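Local coordinates for LasR-specific antiactivator QslA domain-containing protein (Pseudomonas aeruginosa, PDB 4NG2) that probably acts as a quorum-sensing antiactivator, binding the transcriptional regulator LasR and holding back its activity, at residues G58-E63 against A97-L102; Y27-E33 against L46-Q52. One frame throughout, in Å; residues are numbered along the deposited sequence.

How the interactions relate
QslA illustrates how one small chain can combine a helical core with what is probably a recognition surface. Interaction 2 comes first along the sequence: it takes in the open end of the two-stranded antiparallel sheet of 31-34 and 43-46 and runs to the start of helix 52-66. That same helix then supplies residues 58-63 to interaction 1, where they pack on helix 88-107 near the centre of the chain. The two contacts have centres about 17 Å apart, and their nearest atoms are about 6 Å apart without touching. Trp47 joins them indirectly by packing on helix 88-107. Interaction 1 adjoins a second QslA subunit, whereas interaction 2 borders a chain of another protein, probably LasR.

Interaction 1 (G58-E63 against A97-L102); sequences GVRQAE and AFLTRL
Gly58 and Ala62, one turn apart on helix 52-66, turn a small-residue surface to Phe98 and Arg101 of helix 88-107. Here the packing is tight: the segment axes approach to 7.4 Å and cross at -44°, and Gly58 O lies 3.1 Å from Phe98 CA in a CA-H...O contact. With CG anti to the backbone N (chi1 178°), the Phe98 ring slips beneath Ala62, whose CB stands over one face, off centre, 3.9 Å from the ring centroid in a CH-pi contact. Gln61 reaches the ring at its edge, CG 3.8 Å from Phe98 CE2. Ala62 CB also rests 3.7 Å from Arg101 CB, and a second QslA subunit packs Leu99 on Phe98. The partly exposed side is looser. Glu63 extends its chain beyond CG toward Arg101, where NE gives OE1 a nearly straight but weak bond of 3.3 Å within a salt bridge. The carboxylate meets the guanidinium at its edge, and of the guanidinium it is NE that bonds; the two planes stand 74° apart. Small residues spaced four apart, a close crossing and a CA-H...O contact together resemble the GxxxA motif of helix-helix packing.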
# COMPACT_ATOMS: atom_id res chain seq x y z
N GLY E 58 18.20 -4.02 3.85
CA GLY E 58 17.66 -3.04 2.93
C GLY E 58 18.13 -1.61 3.21
O GLY E 58 18.26 -0.82 2.28
N VAL E 59 18.34 -1.26 4.48
CA VAL E 59 18.85 0.07 4.79
C VAL E 59 20.30 0.20 4.31
O VAL E 59 20.62 1.08 3.50
CB VAL E 59 18.76 0.41 6.29
CG1 VAL E 59 19.40 1.77 6.55
CG2 VAL E 59 17.31 0.43 6.74
N ARG E 60 21.18 -0.69 4.78
CA ARG E 60 22.57 -0.67 4.34
C ARG E 60 22.71 -0.75 2.82
O ARG E 60 23.48 -0.01 2.22
CB ARG E 60 23.39 -1.79 5.00
CG ARG E 60 24.87 -1.75 4.59
CD ARG E 60 25.71 -2.80 5.31
NE ARG E 60 25.97 -2.45 6.71
CZ ARG E 60 26.43 -3.30 7.63
NH1 ARG E 60 26.69 -4.56 7.30
NH2 ARG E 60 26.64 -2.89 8.87
N GLN E 61 21.97 -1.67 2.21
CA GLN E 61 22.06 -1.82 0.77
C GLN E 61 21.86 -0.50 0.07
O GLN E 61 22.54 -0.21 -0.90
CB GLN E 61 21.01 -2.80 0.25
CG GLN E 61 21.21 -3.07 -1.21
CD GLN E 61 22.64 -3.48 -1.47
OE1 GLN E 61 23.00 -4.66 -1.35
NE2 GLN E 61 23.48 -2.49 -1.79
N ALA E 62 20.90 0.29 0.54
CA ALA E 62 20.56 1.57 -0.07
C ALA E 62 21.59 2.67 0.24
O ALA E 62 21.91 3.49 -0.63
CB ALA E 62 19.17 2.02 0.40
N GLU E 63 22.09 2.69 1.46
CA GLU E 63 23.22 3.57 1.79
C GLU E 63 24.47 3.27 0.95
O GLU E 63 25.02 4.18 0.33
CB GLU E 63 23.51 3.59 3.28
CG GLU E 63 22.42 4.28 4.06
CD GLU E 63 22.72 4.41 5.52
OE1 GLU E 63 22.30 5.41 6.12
OE2 GLU E 63 23.37 3.50 6.07
N ALA E 97 12.50 -1.11 3.55
CA ALA E 97 13.63 -0.40 4.16
C ALA E 97 14.44 0.39 3.13
O ALA E 97 14.69 1.57 3.31
CB ALA E 97 14.53 -1.36 4.91
N PHE E 98 14.82 -0.29 2.05
CA PHE E 98 15.65 0.28 0.99
C PHE E 98 14.98 1.52 0.37
O PHE E 98 15.63 2.53 0.06
CB PHE E 98 15.88 -0.82 -0.06
CG PHE E 98 16.67 -0.41 -1.25
CD1 PHE E 98 16.10 0.36 -2.25
CD2 PHE E 98 17.98 -0.87 -1.43
CE1 PHE E 98 16.84 0.71 -3.39
CE2 PHE E 98 18.72 -0.53 -2.56
CZ PHE E 98 18.16 0.25 -3.55
N LEU E 99 13.67 1.44 0.18
CA LEU E 99 12.94 2.53 -0.45
C LEU E 99 12.74 3.69 0.53
O LEU E 99 12.84 4.84 0.15
CB LEU E 99 11.62 2.03 -1.05
CG LEU E 99 11.86 1.36 -2.42
CD1 LEU E 99 10.79 0.34 -2.78
CD2 LEU E 99 11.97 2.41 -3.50
N THR E 100 12.50 3.38 1.80
CA THR E 100 12.41 4.41 2.82
C THR E 100 13.71 5.20 2.92
O THR E 100 13.70 6.42 3.08
CB THR E 100 12.08 3.82 4.18
OG1 THR E 100 10.75 3.28 4.14
CG2 THR E 100 12.14 4.88 5.25
N ARG E 101 14.82 4.48 2.81
CA ARG E 101 16.13 5.11 2.77
C ARG E 101 16.31 6.00 1.54
O ARG E 101 16.94 7.05 1.62
CB ARG E 101 17.26 4.08 2.88
CG ARG E 101 18.62 4.72 3.14
CD ARG E 101 18.50 5.82 4.19
NE ARG E 101 19.74 6.59 4.36
CZ ARG E 101 20.00 7.75 3.77
NH1 ARG E 101 19.12 8.32 2.95
NH2 ARG E 101 21.16 8.37 4.00
N LEU E 102 15.76 5.59 0.39
CA LEU E 102 15.80 6.45 -0.80
C LEU E 102 14.78 7.60 -0.72
O LEU E 102 14.71 8.45 -1.62
CB LEU E 102 15.55 5.66 -2.08
CG LEU E 102 16.39 4.46 -2.50
CD1 LEU E 102 16.10 4.16 -3.96
CD2 LEU E 102 17.87 4.72 -2.31

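Interaction 2 (Y27-E33 against L46-Q52); sequences YKDLMVE and LWPVPAQ
Leu46 holds CG anti to its own nitrogen (chi1 155°), which carries CD1 across to Tyr27 and Leu30; Leu30, with CG beside its nitrogen (chi1 -58°), sends its branches on toward the chain beyond Trp47. The setting is the open end of an antiparallel beta hairpin, where a type I turn from Lys28 to Met31 leads into strand 31-34 and the chain departs from strand 43-46. Met31 and Leu46 form a non-hydrogen-bonded pair, and the doubly bent methionine side chain lays SD 3.6 Å from Leu46 CB, the two side chains at about a right angle. Leu46 CD1 touches both Tyr27 CB, at 3.8 Å, and Leu30 CB, at 3.9 Å. Just outside the strands, Trp47 N donates to Leu30 O at 2.9 Å with an N-H...O angle of 158°, the donor tilted out of the carbonyl plane. Leu46 also bonds through its backbone to a chain of another protein, probably LasR, and its side chain packs there too, so one residue serves both contacts. Leu30 CD2 then packs on the Val49-Pro50 peptide, 3.7 Å from Pro50 N and 3.8 Å from Pro50 CD. Ala51 is the N-cap residue of helix 52-66, and at its first turn Val32 CG1 rests 3.7 Å from Gln52 N.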
# COMPACT_ATOMS: atom_id res chain seq x y z
N TYR E 27 2.57 -7.43 20.08
CA TYR E 27 3.34 -7.13 18.86
C TYR E 27 4.65 -6.40 19.20
O TYR E 27 5.28 -5.81 18.32
CB TYR E 27 2.52 -6.28 17.84
CG TYR E 27 1.19 -6.89 17.45
CD1 TYR E 27 1.03 -8.27 17.43
CD2 TYR E 27 0.09 -6.10 17.14
CE1 TYR E 27 -0.17 -8.85 17.11
CE2 TYR E 27 -1.13 -6.67 16.82
CZ TYR E 27 -1.26 -8.06 16.80
OH TYR E 27 -2.46 -8.67 16.48
N LYS E 28 5.04 -6.44 20.47
CA LYS E 28 6.31 -5.86 20.89
C LYS E 28 7.41 -6.36 19.96
O LYS E 28 8.15 -5.58 19.36
CB LYS E 28 6.63 -6.28 22.33
CG LYS E 28 6.52 -5.18 23.38
CD LYS E 28 7.09 -5.64 24.72
CE LYS E 28 6.27 -6.78 25.33
NZ LYS E 28 5.51 -6.37 26.57
N ASP E 29 7.48 -7.68 19.83
CA ASP E 29 8.55 -8.36 19.12
C ASP E 29 8.54 -8.15 17.60
O ASP E 29 9.61 -8.10 16.96
CB ASP E 29 8.45 -9.86 19.43
CG ASP E 29 8.49 -10.15 20.92
OD1 ASP E 29 9.09 -9.35 21.69
OD2 ASP E 29 7.92 -11.18 21.33
N LEU E 30 7.34 -8.03 17.03
CA LEU E 30 7.15 -7.93 15.59
C LEU E 30 7.37 -6.54 15.05
O LEU E 30 7.30 -6.33 13.84
CB LEU E 30 5.75 -8.40 15.23
CG LEU E 30 5.46 -9.84 15.67
CD1 LEU E 30 3.99 -10.20 15.47
CD2 LEU E 30 6.38 -10.79 14.91
N MET E 31 7.66 -5.58 15.93
CA MET E 31 7.99 -4.21 15.51
C MET E 31 9.44 -4.09 15.02
O MET E 31 10.34 -4.72 15.56
CB MET E 31 7.71 -3.21 16.64
CG MET E 31 6.24 -3.06 17.05
SD MET E 31 5.16 -2.27 15.81
CE MET E 31 5.83 -0.62 15.64
N VAL E 32 9.67 -3.25 14.01
CA VAL E 32 10.99 -3.09 13.44
C VAL E 32 11.26 -1.61 13.17
O VAL E 32 10.32 -0.84 12.91
CB VAL E 32 11.15 -3.90 12.12
CG1 VAL E 32 10.99 -5.41 12.38
CG2 VAL E 32 10.17 -3.41 11.05
N GLU E 33 12.53 -1.20 13.21
CA GLU E 33 12.87 0.22 13.04
C GLU E 33 13.77 0.50 11.83
O GLU E 33 14.79 -0.17 11.62
CB GLU E 33 13.53 0.77 14.30
CG GLU E 33 13.14 0.06 15.60
CD GLU E 33 11.72 0.37 16.05
OE1 GLU E 33 11.25 1.51 15.81
OE2 GLU E 33 11.09 -0.53 16.63
N LEU E 46 5.14 -2.22 11.98
CA LEU E 46 4.76 -3.55 12.46
C LEU E 46 4.83 -4.56 11.34
O LEU E 46 4.26 -4.33 10.28
CB LEU E 46 3.33 -3.52 12.99
CG LEU E 46 2.63 -4.87 12.96
CD1 LEU E 46 3.12 -5.72 14.09
CD2 LEU E 46 1.13 -4.66 13.07
N TRP E 47 5.54 -5.67 11.57
CA TRP E 47 5.74 -6.70 10.55
C TRP E 47 5.20 -8.03 11.06
O TRP E 47 5.28 -8.31 12.24
CB TRP E 47 7.22 -6.86 10.22
CG TRP E 47 7.50 -7.09 8.78
CD1 TRP E 47 7.76 -8.29 8.16
CD2 TRP E 47 7.54 -6.10 7.75
NE1 TRP E 47 7.96 -8.10 6.82
CE2 TRP E 47 7.84 -6.76 6.54
CE3 TRP E 47 7.36 -4.71 7.74
CZ2 TRP E 47 7.94 -6.08 5.33
CZ3 TRP E 47 7.47 -4.04 6.53
CH2 TRP E 47 7.76 -4.72 5.35
N PRO E 48 4.62 -8.83 10.15
CA PRO E 48 3.97 -10.08 10.54
C PRO E 48 4.94 -11.09 11.13
O PRO E 48 4.50 -12.01 11.82
CB PRO E 48 3.40 -10.61 9.21
CG PRO E 48 3.19 -9.37 8.39
CD PRO E 48 4.35 -8.48 8.75
N VAL E 49 6.22 -10.94 10.84
CA VAL E 49 7.22 -11.82 11.42
C VAL E 49 8.41 -10.98 11.83
O VAL E 49 8.56 -9.86 11.34
CB VAL E 49 7.70 -12.89 10.42
CG1 VAL E 49 6.51 -13.57 9.77
CG2 VAL E 49 8.60 -12.29 9.37
N PRO E 50 9.24 -11.50 12.74
CA PRO E 50 10.46 -10.76 13.09
C PRO E 50 11.30 -10.61 11.84
O PRO E 50 11.51 -11.59 11.13
CB PRO E 50 11.15 -11.66 14.13
CG PRO E 50 10.60 -13.03 13.88
CD PRO E 50 9.19 -12.83 13.39
N ALA E 51 11.77 -9.40 11.57
CA ALA E 51 12.42 -9.11 10.31
C ALA E 51 13.40 -7.94 10.37
O ALA E 51 13.69 -7.34 9.32
CB ALA E 51 11.36 -8.87 9.22
N GLN E 52 13.90 -7.62 11.56
CA GLN E 52 14.87 -6.52 11.71
C GLN E 52 16.13 -6.65 10.82
O GLN E 52 16.51 -5.69 10.14
CB GLN E 52 15.25 -6.31 13.19
CG GLN E 52 14.80 -4.95 13.75
CD GLN E 52 15.61 -3.81 13.19
OE1 GLN E 52 16.80 -3.95 13.00
NE2 GLN E 52 14.97 -2.67 12.91